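Local coordinates for ABC transporter, solute-binding protein (Staphylococcus aureus, PDB 6LKK) that binds glucose 6-phosphate and acts as the extracellular sugar-phosphate sensor of a two-component signalling system, at residues I124-I129 / Q161-Q166; V101-S106 / Y200-V205; R245-F250 / S260-Q265; V71-T76 / I218-N223; P16-F21 / Q235-R240. All coordinates share one frame; numbering follows the deposited sequence.

In the fold
The five contacts belong to a solute-binding protein of the periplasmic-binding-protein type, and none makes up the ligand pocket. Interactions 1 and 2 reach the same sheet, with centres about 16 Å apart, on one side of the chain's centre. Interaction 4 joins that sheet on the opposite side, about 39 Å from interaction 1 between centres. Interaction 5 links interactions 3 and 4, with centres about 16 Å from each. Arg245 of interaction 3 meets Tyr236 of interaction 5, and Ile218 of interaction 4 packs on Leu237. The Val101 side chain of interaction 2 is about 9 Å from the bound glucose 6-phosphate. The Leu18 side chain of interaction 5 is about 12 Å from the bound glucose 6-phosphate.

Interaction 1: residues I124-I129 / Q161-Q166; sequences ILKGKI and QNHAMQ
Lys126 and His163 meet because each carries its CG on the far side from the backbone N, with chi1 of -179° and -151°. The His163 ring lies with one face against Lys126. Lys126 CA sits over that face, 3.6 Å from the ring centroid, in a CH-pi contact. Lys126 CB lies over the same face, 3.4 Å from His163 CE1. A bend at chi4 then brings NZ round to a water 2.9 Å away. His163 ND1 holds the same water at 2.8 Å, while His163 NE2 bonds to Gln122 O. Two backbone bonds fix the chains. Gly127 N donates to His163 O at 2.9 Å, from above the carbonyl plane, and Met165 N donates to Ile129 O at 2.7 Å. Gly127, with its positive phi, is the third residue of a type II turn from Leu125 to Lys128. This turn leads into strand 129-132, which pairs in parallel with strand 165-167. With the helices between them, the two strands make a beta-alpha-beta crossover.

Interaction 2: residues V101-S106 / Y200-V205; sequences VIVVNS and YPVSIV
Ile102 and Val205 begin an antiparallel strand pair that belongs to the mixed sheet of this solute-binding fold. Strand 92-105 runs between strands 202-205 and 184-188 here. Five backbone bonds join the strands. Ile102 and Val205 exchange two of them, N to O at 2.9 Å from Ile102 and 2.8 Å from Val205. Val104 and Ser203 form the second hydrogen-bonded pair, and Ser106 N adds a bond to Pro201 O at the end. Between them lie the non-hydrogen-bonded pairs Val103 with Ile204 and Asn105 with Val202. Here CA-H groups point at carbonyls, as from Val103 CA to Ser203 O at 3.3 Å. Apolar contacts form on both faces. Val104 CG2 meets Val205 CG2 at 4.0 Å on one. On the other, Val101 CG1 touches Ile204 CG2 at 3.9 Å, and helices 170-178 and 189-197 cover Val103. Polar side chains gather at the Pro201 end. Asn105 lies alongside the proline ring, and its amide reaches Asp107 N, Leu108 N and Val177 O. Ser106 OG sits between the backbone N and the carbonyl carbon (chi1 55°), which puts it 3.4 Å from Pro201 CB, and it holds a water at 2.7 Å.

Interaction 3: residues R245-F250 / S260-Q265; sequences RLVAEF and SEQSDQ
Val247 and Gln262 mark the closest backbone approach, with CA atoms 6.2 Å apart. Residues 245-250 are the last turns of helix 240-250. Residues 260-265 form an irregular strip passing beside it. The Val247 and Gln262 side chains run antiparallel past one another. Val247 CG1 meets Gln262 CB at 3.5 Å and also touches Ser260 O at 3.4 Å. Gln262 puts its CG opposite the backbone N (chi1 -173°) and stays extended, which carries its amide to the helix. Gln262 NE2 donates to Ala248 O at 3.0 Å, with an N-H...O angle of 158°. The donor stands above the carbonyl plane. On the same amide, Gln262 OE1 lies 3.4 Å from Ala248 CA. NE2 also bonds to Asp251 OD1, which accepts the backbone N of Asp264 as well. Ser260 N ties the loop to the helix too, through Gln244 OE1, at the surface and away from the sugar-phosphate site. Gln262 thus packs its CB on Val247 while its amide joins a helix-end carbonyl to a carboxylate.

Interaction 4: residues V71-T76 / I218-N223; sequences VPYQDT and IALVKN
Tyr73 and Leu220 meet at a slant, with a leucine methyl near the CD2 side of the ring. Leu220 CD1 is 3.6 Å from Tyr73 CD2 and 3.9 Å from Tyr73 CB, placed obliquely to the ring. Tyr73 CG stands opposite the backbone N (chi1 -179°), which sets CB, CG and CD2 beside the Leu220 methyl, and the hydroxyl end runs on past it. Val71 packs beside Leu220. Its CB is 4.2 Å from Leu220 CB. Its CG2 branch reaches on to Lys222 and packs at 3.9 Å from Lys222 CA. The lysine amine itself goes to Glu68 O. The residues from 71 onward leave the short strand 70-71, which pairs antiparallel with strand 213-221 in the mixed sheet. Strand 54-56 also pairs with 213-221, and Val54 touches Leu220. Val71 N donates to Leu220 O at 2.9 Å, with an N-H...O angle of 163° but tilted from the carbonyl plane. Past this bond the chains separate, and water enters. One water accepts from Leu220 N at 2.8 Å and lies close to Val71 O. A second donates to Tyr73 O at 2.8 Å and to Ile218 O at 3.0 Å.

Interaction 5: residues P16-F21 / Q235-R240; sequences PILNEF and QYLTSR
Tyr236 O, on the residue whose ring packs against Phe21, accepts two bonds from Ser239. Ser239 OG donates at 2.8 Å and Ser239 N at 3.1 Å. Both hold the chain where helix 230-237 ends and Ser239 takes the N-cap position of helix 240-250. The Tyr236 side chain extends against helix 11-25. Its CG is opposite the backbone N (chi1 176°), and the ring reaches across to Ile17, Glu20 and Phe21. Phe21 and Tyr236 form a T-shaped pair. The edge of Phe21 stands over the face of Tyr236, with centroids 5.2 Å apart and planes at 70°. Phe21 CD1 is 3.5 Å from Tyr236 CG, and Phe21 CB makes a CH-pi contact over the same ring. This is helix-to-helix packing in the solute-binding fold, with strand 28-33 behind Leu18 and Phe21. Tyr236 OH bonds mainly with Arg245 NH1 of helix 240-250; its bond to Ile17 O is weak, at 3.3 Å. Glu20 CG passes 3.2 Å from Tyr236 OH. The Ile17 and Leu237 side chains meet roughly perpendicular, with Ile17 CD1 3.5 Å from Leu237 CD2. Leu18 CD2 touches the same Leu237 methyl from 4.3 Å.

Interaction 1: residues I124-I129 / Q161-Q166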
# COMPACT_ATOMS: atom_id res chain seq x y z
N ILE A 124 -2.20 27.40 9.08
CA ILE A 124 -3.05 27.67 7.93
C ILE A 124 -3.68 26.40 7.39
O ILE A 124 -4.72 26.46 6.72
CB ILE A 124 -2.24 28.40 6.83
CG1 ILE A 124 -3.16 28.90 5.71
CG2 ILE A 124 -1.16 27.50 6.26
CD1 ILE A 124 -4.09 30.03 6.13
N LEU A 125 -3.10 25.24 7.69
CA LEU A 125 -3.57 23.97 7.17
C LEU A 125 -4.50 23.22 8.12
O LEU A 125 -4.96 22.13 7.78
CB LEU A 125 -2.38 23.08 6.82
CG LEU A 125 -1.48 23.56 5.68
CD1 LEU A 125 -0.24 22.69 5.55
CD2 LEU A 125 -2.24 23.59 4.36
N LYS A 126 -4.79 23.78 9.30
CA LYS A 126 -5.58 23.05 10.28
C LYS A 126 -6.95 22.71 9.72
O LYS A 126 -7.63 23.57 9.14
CB LYS A 126 -5.73 23.87 11.56
CG LYS A 126 -6.54 23.15 12.63
CD LYS A 126 -6.26 23.70 14.01
CE LYS A 126 -7.24 23.15 15.03
NZ LYS A 126 -7.11 21.68 15.22
N GLY A 127 -7.36 21.46 9.90
CA GLY A 127 -8.63 20.99 9.38
C GLY A 127 -8.72 20.89 7.88
O GLY A 127 -9.78 20.53 7.36
N LYS A 128 -7.65 21.20 7.16
CA LYS A 128 -7.63 21.15 5.70
C LYS A 128 -6.69 20.06 5.19
O LYS A 128 -6.29 20.09 4.02
CB LYS A 128 -7.25 22.51 5.14
CG LYS A 128 -8.17 23.63 5.62
CD LYS A 128 -7.86 24.97 4.98
CE LYS A 128 -8.80 26.05 5.49
NZ LYS A 128 -8.67 27.32 4.73
N ILE A 129 -6.35 19.10 6.04
CA ILE A 129 -5.51 17.96 5.70
C ILE A 129 -6.32 16.70 5.97
O ILE A 129 -7.09 16.65 6.94
CB ILE A 129 -4.21 17.95 6.53
CG1 ILE A 129 -3.53 19.32 6.49
CG2 ILE A 129 -3.27 16.84 6.05
CD1 ILE A 129 -3.19 19.79 5.09
N GLN A 161 -3.19 14.15 14.27
CA GLN A 161 -4.59 13.76 14.18
C GLN A 161 -5.52 14.90 14.60
O GLN A 161 -6.60 15.06 14.04
CB GLN A 161 -4.85 12.52 15.03
CG GLN A 161 -4.16 11.28 14.49
CD GLN A 161 -4.49 10.03 15.28
OE1 GLN A 161 -4.45 10.03 16.51
NE2 GLN A 161 -4.82 8.95 14.58
N ASN A 162 -5.10 15.71 15.58
CA ASN A 162 -5.89 16.87 15.97
C ASN A 162 -5.84 17.99 14.94
O ASN A 162 -6.63 18.94 15.04
CB ASN A 162 -5.41 17.40 17.32
CG ASN A 162 -5.70 16.44 18.46
OD1 ASN A 162 -6.71 15.74 18.45
ND2 ASN A 162 -4.82 16.41 19.46
N HIS A 163 -4.95 17.89 13.96
CA HIS A 163 -4.80 18.89 12.91
C HIS A 163 -5.50 18.49 11.61
O HIS A 163 -5.65 19.33 10.72
CB HIS A 163 -3.31 19.12 12.63
CG HIS A 163 -2.98 20.49 12.13
ND1 HIS A 163 -2.95 21.59 12.96
CD2 HIS A 163 -2.65 20.93 10.90
CE1 HIS A 163 -2.62 22.66 12.25
NE2 HIS A 163 -2.44 22.29 11.00
N ALA A 164 -5.94 17.23 11.50
CA ALA A 164 -6.34 16.66 10.22
C ALA A 164 -7.71 15.99 10.34
O ALA A 164 -8.22 15.75 11.44
CB ALA A 164 -5.30 15.64 9.73
N MET A 165 -8.28 15.68 9.18
CA MET A 165 -9.59 15.06 9.07
C MET A 165 -9.41 13.61 8.65
O MET A 165 -8.81 13.34 7.60
CB MET A 165 -10.45 15.81 8.05
CG MET A 165 -10.46 17.32 8.24
SD MET A 165 -11.19 17.82 9.81
CE MET A 165 -12.93 17.89 9.35
N GLN A 166 -9.91 12.69 9.46
CA GLN A 166 -9.82 11.27 9.16
C GLN A 166 -10.97 10.86 8.25
O GLN A 166 -12.13 11.20 8.51
CB GLN A 166 -9.83 10.43 10.43
CG GLN A 166 -9.62 8.95 10.18
CD GLN A 166 -9.71 8.12 11.44
OE1 GLN A 166 -10.58 7.26 11.57
NE2 GLN A 166 -8.81 8.36 12.38
O HOH W 1 -4.27 21.53 15.42

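Interaction 2: residues V101-S106 / Y200-V205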
# COMPACT_ATOMS: atom_id res chain seq x y z
N VAL A 101 3.19 8.57 0.70
CA VAL A 101 3.50 9.93 0.28
C VAL A 101 2.49 10.91 0.87
O VAL A 101 1.40 10.53 1.30
CB VAL A 101 3.50 10.08 -1.26
CG1 VAL A 101 4.51 9.13 -1.90
CG2 VAL A 101 2.11 9.85 -1.84
N ILE A 102 2.88 12.17 0.88
CA ILE A 102 1.96 13.28 1.07
C ILE A 102 1.56 13.77 -0.31
O ILE A 102 2.40 13.92 -1.20
CB ILE A 102 2.61 14.41 1.89
CG1 ILE A 102 2.94 13.93 3.30
CG2 ILE A 102 1.70 15.64 1.94
CD1 ILE A 102 3.84 14.87 4.07
N VAL A 103 0.27 14.02 -0.50
CA VAL A 103 -0.23 14.63 -1.73
C VAL A 103 -0.73 16.03 -1.40
O VAL A 103 -1.40 16.24 -0.38
CB VAL A 103 -1.33 13.78 -2.39
CG1 VAL A 103 -0.72 12.51 -2.98
CG2 VAL A 103 -2.44 13.45 -1.40
N VAL A 104 -0.39 16.98 -2.26
CA VAL A 104 -0.70 18.39 -2.07
C VAL A 104 -1.45 18.87 -3.30
O VAL A 104 -1.10 18.53 -4.43
CB VAL A 104 0.58 19.22 -1.86
CG1 VAL A 104 0.25 20.69 -1.69
CG2 VAL A 104 1.36 18.69 -0.66
N ASN A 105 -2.50 19.66 -3.08
CA ASN A 105 -3.21 20.29 -4.19
C ASN A 105 -2.43 21.53 -4.60
O ASN A 105 -2.32 22.49 -3.82
CB ASN A 105 -4.65 20.62 -3.82
CG ASN A 105 -5.42 21.23 -4.98
OD1 ASN A 105 -5.02 22.26 -5.52
ND2 ASN A 105 -6.51 20.58 -5.38
N SER A 106 -1.88 21.51 -5.81
CA SER A 106 -0.99 22.56 -6.27
C SER A 106 -1.72 23.80 -6.76
O SER A 106 -1.07 24.83 -7.01
CB SER A 106 -0.07 22.02 -7.37
OG SER A 106 -0.83 21.45 -8.42
N TYR A 200 -4.94 16.20 -12.72
CA TYR A 200 -5.38 16.94 -11.55
C TYR A 200 -4.20 17.69 -10.92
O TYR A 200 -3.05 17.26 -11.06
CB TYR A 200 -6.02 16.00 -10.53
CG TYR A 200 -7.36 15.48 -10.99
CD1 TYR A 200 -7.44 14.40 -11.85
CD2 TYR A 200 -8.54 16.08 -10.57
CE1 TYR A 200 -8.67 13.92 -12.28
CE2 TYR A 200 -9.77 15.61 -10.99
CZ TYR A 200 -9.82 14.53 -11.85
OH TYR A 200 -11.04 14.05 -12.28
N PRO A 201 -4.46 18.82 -10.25
CA PRO A 201 -3.39 19.63 -9.65
C PRO A 201 -2.86 19.00 -8.36
O PRO A 201 -3.13 19.43 -7.24
CB PRO A 201 -4.08 20.97 -9.39
CG PRO A 201 -5.51 20.60 -9.17
CD PRO A 201 -5.79 19.44 -10.08
N VAL A 202 -2.06 17.94 -8.54
CA VAL A 202 -1.56 17.11 -7.45
C VAL A 202 -0.04 17.12 -7.49
O VAL A 202 0.57 16.84 -8.53
CB VAL A 202 -2.09 15.66 -7.56
CG1 VAL A 202 -1.36 14.73 -6.60
CG2 VAL A 202 -3.58 15.62 -7.29
N SER A 203 0.57 17.45 -6.35
CA SER A 203 2.00 17.32 -6.15
C SER A 203 2.28 16.16 -5.19
O SER A 203 1.56 15.98 -4.20
CB SER A 203 2.61 18.61 -5.59
OG SER A 203 2.58 19.65 -6.55
N ILE A 204 3.31 15.39 -5.50
CA ILE A 204 3.70 14.23 -4.70
C ILE A 204 4.90 14.63 -3.85
O ILE A 204 5.92 15.09 -4.38
CB ILE A 204 4.01 13.02 -5.59
CG1 ILE A 204 2.78 12.69 -6.45
CG2 ILE A 204 4.41 11.82 -4.75
CD1 ILE A 204 3.03 11.65 -7.53
N VAL A 205 4.78 14.46 -2.54
CA VAL A 205 5.81 14.86 -1.59
C VAL A 205 6.25 13.64 -0.80
O VAL A 205 5.42 12.96 -0.18
CB VAL A 205 5.30 15.97 -0.64
CG1 VAL A 205 6.33 16.26 0.45
CG2 VAL A 205 5.00 17.23 -1.42
O HOH W 2 0.82 19.77 -9.78

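Interaction 3: residues R245-F250 / S260-Q265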
# COMPACT_ATOMS: atom_id res chain seq x y z
N ARG A 245 6.45 -5.32 -16.69
CA ARG A 245 5.29 -4.63 -17.26
C ARG A 245 4.70 -3.62 -16.28
O ARG A 245 4.30 -2.53 -16.68
CB ARG A 245 4.22 -5.65 -17.66
CG ARG A 245 4.46 -6.33 -19.00
CD ARG A 245 3.35 -7.34 -19.28
NE ARG A 245 3.86 -8.71 -19.35
CZ ARG A 245 3.15 -9.80 -19.07
NH1 ARG A 245 1.89 -9.70 -18.68
NH2 ARG A 245 3.72 -10.99 -19.17
N LEU A 246 4.64 -3.98 -15.00
CA LEU A 246 4.11 -3.05 -14.00
C LEU A 246 5.01 -1.84 -13.85
O LEU A 246 4.53 -0.71 -13.69
CB LEU A 246 3.92 -3.77 -12.67
CG LEU A 246 2.82 -4.83 -12.63
CD1 LEU A 246 2.89 -5.65 -11.35
CD2 LEU A 246 1.45 -4.17 -12.77
N VAL A 247 6.33 -2.05 -13.88
CA VAL A 247 7.26 -0.93 -13.82
C VAL A 247 7.09 -0.02 -15.03
O VAL A 247 6.96 1.20 -14.90
CB VAL A 247 8.71 -1.45 -13.71
CG1 VAL A 247 9.72 -0.33 -13.90
CG2 VAL A 247 8.92 -2.14 -12.37
N ALA A 248 7.07 -0.61 -16.23
CA ALA A 248 7.01 0.18 -17.45
C ALA A 248 5.73 1.00 -17.52
O ALA A 248 5.77 2.18 -17.89
CB ALA A 248 7.14 -0.73 -18.67
N GLU A 249 4.60 0.40 -17.19
CA GLU A 249 3.32 1.06 -17.40
C GLU A 249 2.95 2.01 -16.26
O GLU A 249 2.33 3.05 -16.51
CB GLU A 249 2.21 0.03 -17.60
CG GLU A 249 0.82 0.64 -17.73
CD GLU A 249 -0.20 -0.34 -18.29
OE1 GLU A 249 -1.36 0.08 -18.50
OE2 GLU A 249 0.16 -1.51 -18.51
N PHE A 250 3.32 1.68 -15.02
CA PHE A 250 2.84 2.42 -13.86
C PHE A 250 3.93 3.10 -13.05
O PHE A 250 3.61 3.74 -12.04
CB PHE A 250 2.06 1.48 -12.92
CG PHE A 250 0.83 0.89 -13.54
CD1 PHE A 250 -0.36 1.61 -13.57
CD2 PHE A 250 0.84 -0.39 -14.06
CE1 PHE A 250 -1.50 1.06 -14.12
CE2 PHE A 250 -0.29 -0.94 -14.61
CZ PHE A 250 -1.46 -0.22 -14.64
N SER A 260 13.77 -3.45 -14.29
CA SER A 260 14.16 -2.06 -14.37
C SER A 260 13.64 -1.26 -13.19
O SER A 260 12.63 -1.60 -12.57
CB SER A 260 13.63 -1.43 -15.66
OG SER A 260 14.15 -2.08 -16.80
N GLU A 261 14.34 -0.17 -12.89
CA GLU A 261 13.84 0.90 -12.05
C GLU A 261 13.37 2.03 -12.95
O GLU A 261 14.11 2.46 -13.85
CB GLU A 261 14.91 1.40 -11.08
CG GLU A 261 15.39 0.36 -10.09
CD GLU A 261 16.60 0.82 -9.30
OE1 GLU A 261 17.00 1.99 -9.43
OE2 GLU A 261 17.16 -0.00 -8.54
N GLN A 262 12.15 2.51 -12.73
CA GLN A 262 11.57 3.57 -13.54
C GLN A 262 10.81 4.52 -12.62
O GLN A 262 10.00 4.07 -11.80
CB GLN A 262 10.64 3.00 -14.61
CG GLN A 262 10.11 4.02 -15.61
CD GLN A 262 9.16 3.39 -16.60
OE1 GLN A 262 9.54 2.51 -17.38
NE2 GLN A 262 7.91 3.83 -16.58
N SER A 263 11.07 5.82 -12.76
CA SER A 263 10.43 6.83 -11.92
C SER A 263 10.24 8.08 -12.77
O SER A 263 10.84 9.13 -12.55
CB SER A 263 11.26 7.11 -10.66
OG SER A 263 12.62 7.32 -10.98
N ASP A 264 9.37 7.97 -13.78
CA ASP A 264 9.15 9.07 -14.70
C ASP A 264 8.62 10.30 -13.98
O ASP A 264 7.83 10.20 -13.04
CB ASP A 264 8.16 8.66 -15.80
CG ASP A 264 8.76 7.69 -16.79
OD1 ASP A 264 9.97 7.41 -16.69
OD2 ASP A 264 8.02 7.21 -17.67
N GLN A 265 9.06 11.47 -14.43
CA GLN A 265 8.51 12.76 -14.00
C GLN A 265 8.71 12.88 -12.49
O GLN A 265 9.84 12.65 -12.02
CB GLN A 265 7.07 12.85 -14.49
CG GLN A 265 6.94 12.83 -16.00
CD GLN A 265 5.50 12.90 -16.47
OE1 GLN A 265 4.74 11.95 -16.32
NE2 GLN A 265 5.12 14.03 -17.05

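Interaction 4: residues V71-T76 / I218-N223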
# COMPACT_ATOMS: atom_id res chain seq x y z
N VAL A 71 -2.34 -20.09 4.03
CA VAL A 71 -1.54 -21.29 3.82
C VAL A 71 -0.07 -20.90 3.83
O VAL A 71 0.30 -19.93 3.14
CB VAL A 71 -1.91 -22.00 2.51
CG1 VAL A 71 -1.04 -23.24 2.30
CG2 VAL A 71 -3.39 -22.37 2.51
N PRO A 72 0.80 -21.59 4.56
CA PRO A 72 2.24 -21.28 4.50
C PRO A 72 2.79 -21.56 3.11
O PRO A 72 2.83 -22.71 2.67
CB PRO A 72 2.86 -22.20 5.56
CG PRO A 72 1.72 -22.66 6.41
CD PRO A 72 0.53 -22.69 5.51
N TYR A 73 3.21 -20.51 2.42
CA TYR A 73 3.72 -20.64 1.07
C TYR A 73 4.45 -19.38 0.64
O TYR A 73 3.97 -18.27 0.87
CB TYR A 73 2.57 -20.93 0.09
CG TYR A 73 3.02 -21.10 -1.34
CD1 TYR A 73 3.59 -22.29 -1.77
CD2 TYR A 73 2.87 -20.07 -2.26
CE1 TYR A 73 4.00 -22.45 -3.08
CE2 TYR A 73 3.28 -20.22 -3.57
CZ TYR A 73 3.84 -21.42 -3.98
OH TYR A 73 4.25 -21.58 -5.28
N GLN A 74 5.61 -19.55 0.03
CA GLN A 74 6.30 -18.46 -0.65
C GLN A 74 6.74 -18.96 -2.01
O GLN A 74 7.20 -20.09 -2.15
CB GLN A 74 7.51 -17.96 0.14
CG GLN A 74 7.16 -17.27 1.44
CD GLN A 74 8.38 -16.66 2.11
OE1 GLN A 74 9.51 -16.84 1.65
NE2 GLN A 74 8.15 -15.92 3.18
N ASP A 75 6.58 -18.11 -3.02
CA ASP A 75 7.01 -18.46 -4.36
C ASP A 75 8.52 -18.68 -4.39
O ASP A 75 9.28 -18.03 -3.66
CB ASP A 75 6.63 -17.35 -5.35
CG ASP A 75 6.83 -17.76 -6.79
OD1 ASP A 75 5.93 -18.42 -7.35
OD2 ASP A 75 7.90 -17.44 -7.36
N THR A 76 8.95 -19.62 -5.23
CA THR A 76 10.38 -19.92 -5.33
C THR A 76 11.19 -18.68 -5.72
O THR A 76 12.35 -18.56 -5.34
CB THR A 76 10.61 -21.04 -6.34
OG1 THR A 76 9.86 -22.20 -5.95
CG2 THR A 76 12.09 -21.41 -6.42
N ILE A 218 1.75 -10.97 -1.13
CA ILE A 218 0.76 -11.88 -1.70
C ILE A 218 0.71 -13.12 -0.83
O ILE A 218 1.75 -13.65 -0.42
CB ILE A 218 1.10 -12.27 -3.15
CG1 ILE A 218 1.06 -11.05 -4.07
CG2 ILE A 218 0.13 -13.33 -3.67
CD1 ILE A 218 1.70 -11.29 -5.41
N ALA A 219 -0.51 -13.62 -0.58
CA ALA A 219 -0.70 -14.78 0.28
C ALA A 219 -1.80 -15.66 -0.29
O ALA A 219 -2.75 -15.19 -0.93
CB ALA A 219 -1.06 -14.37 1.71
N LEU A 220 -1.67 -16.97 -0.04
CA LEU A 220 -2.70 -17.94 -0.38
C LEU A 220 -3.68 -18.06 0.78
O LEU A 220 -3.27 -18.23 1.94
CB LEU A 220 -2.08 -19.31 -0.68
CG LEU A 220 -1.10 -19.40 -1.87
CD1 LEU A 220 -0.69 -20.84 -2.09
CD2 LEU A 220 -1.71 -18.82 -3.13
N VAL A 221 -4.97 -17.98 0.47
CA VAL A 221 -6.03 -18.01 1.48
C VAL A 221 -6.41 -19.45 1.76
O VAL A 221 -6.60 -20.26 0.83
CB VAL A 221 -7.24 -17.19 1.00
CG1 VAL A 221 -8.39 -17.30 2.00
CG2 VAL A 221 -6.85 -15.74 0.79
N LYS A 222 -6.56 -19.79 3.04
CA LYS A 222 -6.97 -21.13 3.43
C LYS A 222 -8.47 -21.29 3.17
O LYS A 222 -9.28 -20.54 3.73
CB LYS A 222 -6.65 -21.39 4.89
CG LYS A 222 -6.90 -22.83 5.31
CD LYS A 222 -6.62 -23.06 6.79
CE LYS A 222 -5.13 -23.08 7.09
NZ LYS A 222 -4.86 -23.12 8.55
N ASN A 223 -8.83 -22.25 2.32
CA ASN A 223 -10.22 -22.48 1.97
C ASN A 223 -10.42 -23.97 1.74
O ASN A 223 -9.47 -24.76 1.78
CB ASN A 223 -10.63 -21.65 0.75
CG ASN A 223 -9.76 -21.92 -0.46
OD1 ASN A 223 -9.10 -22.95 -0.55
ND2 ASN A 223 -9.77 -20.98 -1.40
O HOH W 3 0.58 -18.04 1.25
O HOH W 4 2.80 -16.38 -0.89

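Interaction 5: residues P16-F21 / Q235-R240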
# COMPACT_ATOMS: atom_id res chain seq x y z
N PRO A 16 -5.85 -4.84 -15.31
CA PRO A 16 -5.24 -5.20 -16.60
C PRO A 16 -4.35 -6.43 -16.54
O PRO A 16 -4.51 -7.35 -17.36
CB PRO A 16 -4.46 -3.94 -16.98
CG PRO A 16 -5.16 -2.84 -16.26
CD PRO A 16 -5.58 -3.44 -14.96
N ILE A 17 -3.39 -6.49 -15.60
CA ILE A 17 -2.51 -7.66 -15.58
C ILE A 17 -3.29 -8.92 -15.23
O ILE A 17 -2.95 -10.01 -15.70
CB ILE A 17 -1.32 -7.46 -14.61
CG1 ILE A 17 -1.81 -7.13 -13.20
CG2 ILE A 17 -0.37 -6.40 -15.15
CD1 ILE A 17 -0.76 -7.38 -12.14
N LEU A 18 -4.32 -8.80 -14.40
CA LEU A 18 -5.14 -9.98 -14.12
C LEU A 18 -5.94 -10.39 -15.36
O LEU A 18 -6.21 -11.58 -15.54
CB LEU A 18 -6.06 -9.71 -12.93
CG LEU A 18 -5.34 -9.54 -11.59
CD1 LEU A 18 -6.31 -9.18 -10.48
CD2 LEU A 18 -4.54 -10.78 -11.20
N ASN A 19 -6.28 -9.43 -16.22
CA ASN A 19 -6.90 -9.77 -17.50
C ASN A 19 -5.92 -10.52 -18.39
O ASN A 19 -6.30 -11.46 -19.09
CB ASN A 19 -7.40 -8.52 -18.21
CG ASN A 19 -8.66 -7.96 -17.58
OD1 ASN A 19 -9.31 -8.62 -16.77
ND2 ASN A 19 -9.03 -6.75 -17.98
N GLU A 20 -4.64 -10.11 -18.39
CA GLU A 20 -3.66 -10.83 -19.19
C GLU A 20 -3.44 -12.24 -18.65
O GLU A 20 -3.13 -13.15 -19.42
CB GLU A 20 -2.34 -10.06 -19.23
CG GLU A 20 -1.26 -10.75 -20.06
CD GLU A 20 -1.74 -11.14 -21.45
OE1 GLU A 20 -2.30 -10.28 -22.14
OE2 GLU A 20 -1.56 -12.32 -21.83
N PHE A 21 -3.58 -12.43 -17.33
CA PHE A 21 -3.53 -13.78 -16.78
C PHE A 21 -4.72 -14.61 -17.26
O PHE A 21 -4.56 -15.78 -17.62
CB PHE A 21 -3.49 -13.74 -15.26
CG PHE A 21 -3.36 -15.09 -14.62
CD1 PHE A 21 -2.11 -15.65 -14.40
CD2 PHE A 21 -4.48 -15.81 -14.24
CE1 PHE A 21 -1.99 -16.90 -13.81
CE2 PHE A 21 -4.36 -17.05 -13.66
CZ PHE A 21 -3.12 -17.60 -13.44
N GLN A 235 3.04 -17.04 -8.97
CA GLN A 235 4.23 -17.07 -9.81
C GLN A 235 4.17 -15.98 -10.89
O GLN A 235 5.14 -15.24 -11.09
CB GLN A 235 4.36 -18.45 -10.45
CG GLN A 235 5.57 -18.64 -11.35
CD GLN A 235 5.54 -19.96 -12.09
OE1 GLN A 235 4.61 -20.22 -12.85
NE2 GLN A 235 6.53 -20.80 -11.84
N TYR A 236 3.04 -15.89 -11.58
CA TYR A 236 2.86 -14.89 -12.62
C TYR A 236 3.08 -13.48 -12.07
O TYR A 236 3.85 -12.69 -12.64
CB TYR A 236 1.45 -15.05 -13.20
CG TYR A 236 1.03 -14.03 -14.23
CD1 TYR A 236 1.30 -14.22 -15.58
CD2 TYR A 236 0.32 -12.90 -13.86
CE1 TYR A 236 0.89 -13.30 -16.53
CE2 TYR A 236 -0.09 -11.97 -14.80
CZ TYR A 236 0.19 -12.18 -16.13
OH TYR A 236 -0.22 -11.26 -17.06
N LEU A 237 2.43 -13.15 -10.95
CA LEU A 237 2.49 -11.80 -10.42
C LEU A 237 3.89 -11.43 -9.94
O LEU A 237 4.25 -10.25 -9.93
CB LEU A 237 1.49 -11.65 -9.27
CG LEU A 237 0.02 -11.69 -9.68
CD1 LEU A 237 -0.87 -11.79 -8.45
CD2 LEU A 237 -0.35 -10.46 -10.50
N THR A 238 4.70 -12.42 -9.55
CA THR A 238 6.05 -12.18 -9.06
C THR A 238 7.11 -12.47 -10.11
O THR A 238 8.30 -12.44 -9.79
CB THR A 238 6.31 -13.01 -7.80
OG1 THR A 238 6.15 -14.40 -8.10
CG2 THR A 238 5.35 -12.62 -6.69
N SER A 239 6.71 -12.74 -11.35
CA SER A 239 7.64 -13.08 -12.41
C SER A 239 8.32 -11.82 -12.95
O SER A 239 7.83 -10.70 -12.80
CB SER A 239 6.93 -13.82 -13.54
OG SER A 239 6.07 -12.95 -14.25
N ARG A 240 9.46 -12.03 -13.62
CA ARG A 240 10.21 -10.91 -14.16
C ARG A 240 9.40 -10.15 -15.21
O ARG A 240 9.31 -8.92 -15.16
CB ARG A 240 11.54 -11.40 -14.76
CG ARG A 240 12.45 -10.25 -15.21
CD ARG A 240 13.54 -10.72 -16.17
NE ARG A 240 12.99 -11.44 -17.32
CZ ARG A 240 12.32 -10.87 -18.31
NH1 ARG A 240 12.11 -9.55 -18.33
NH2 ARG A 240 11.85 -11.61 -19.30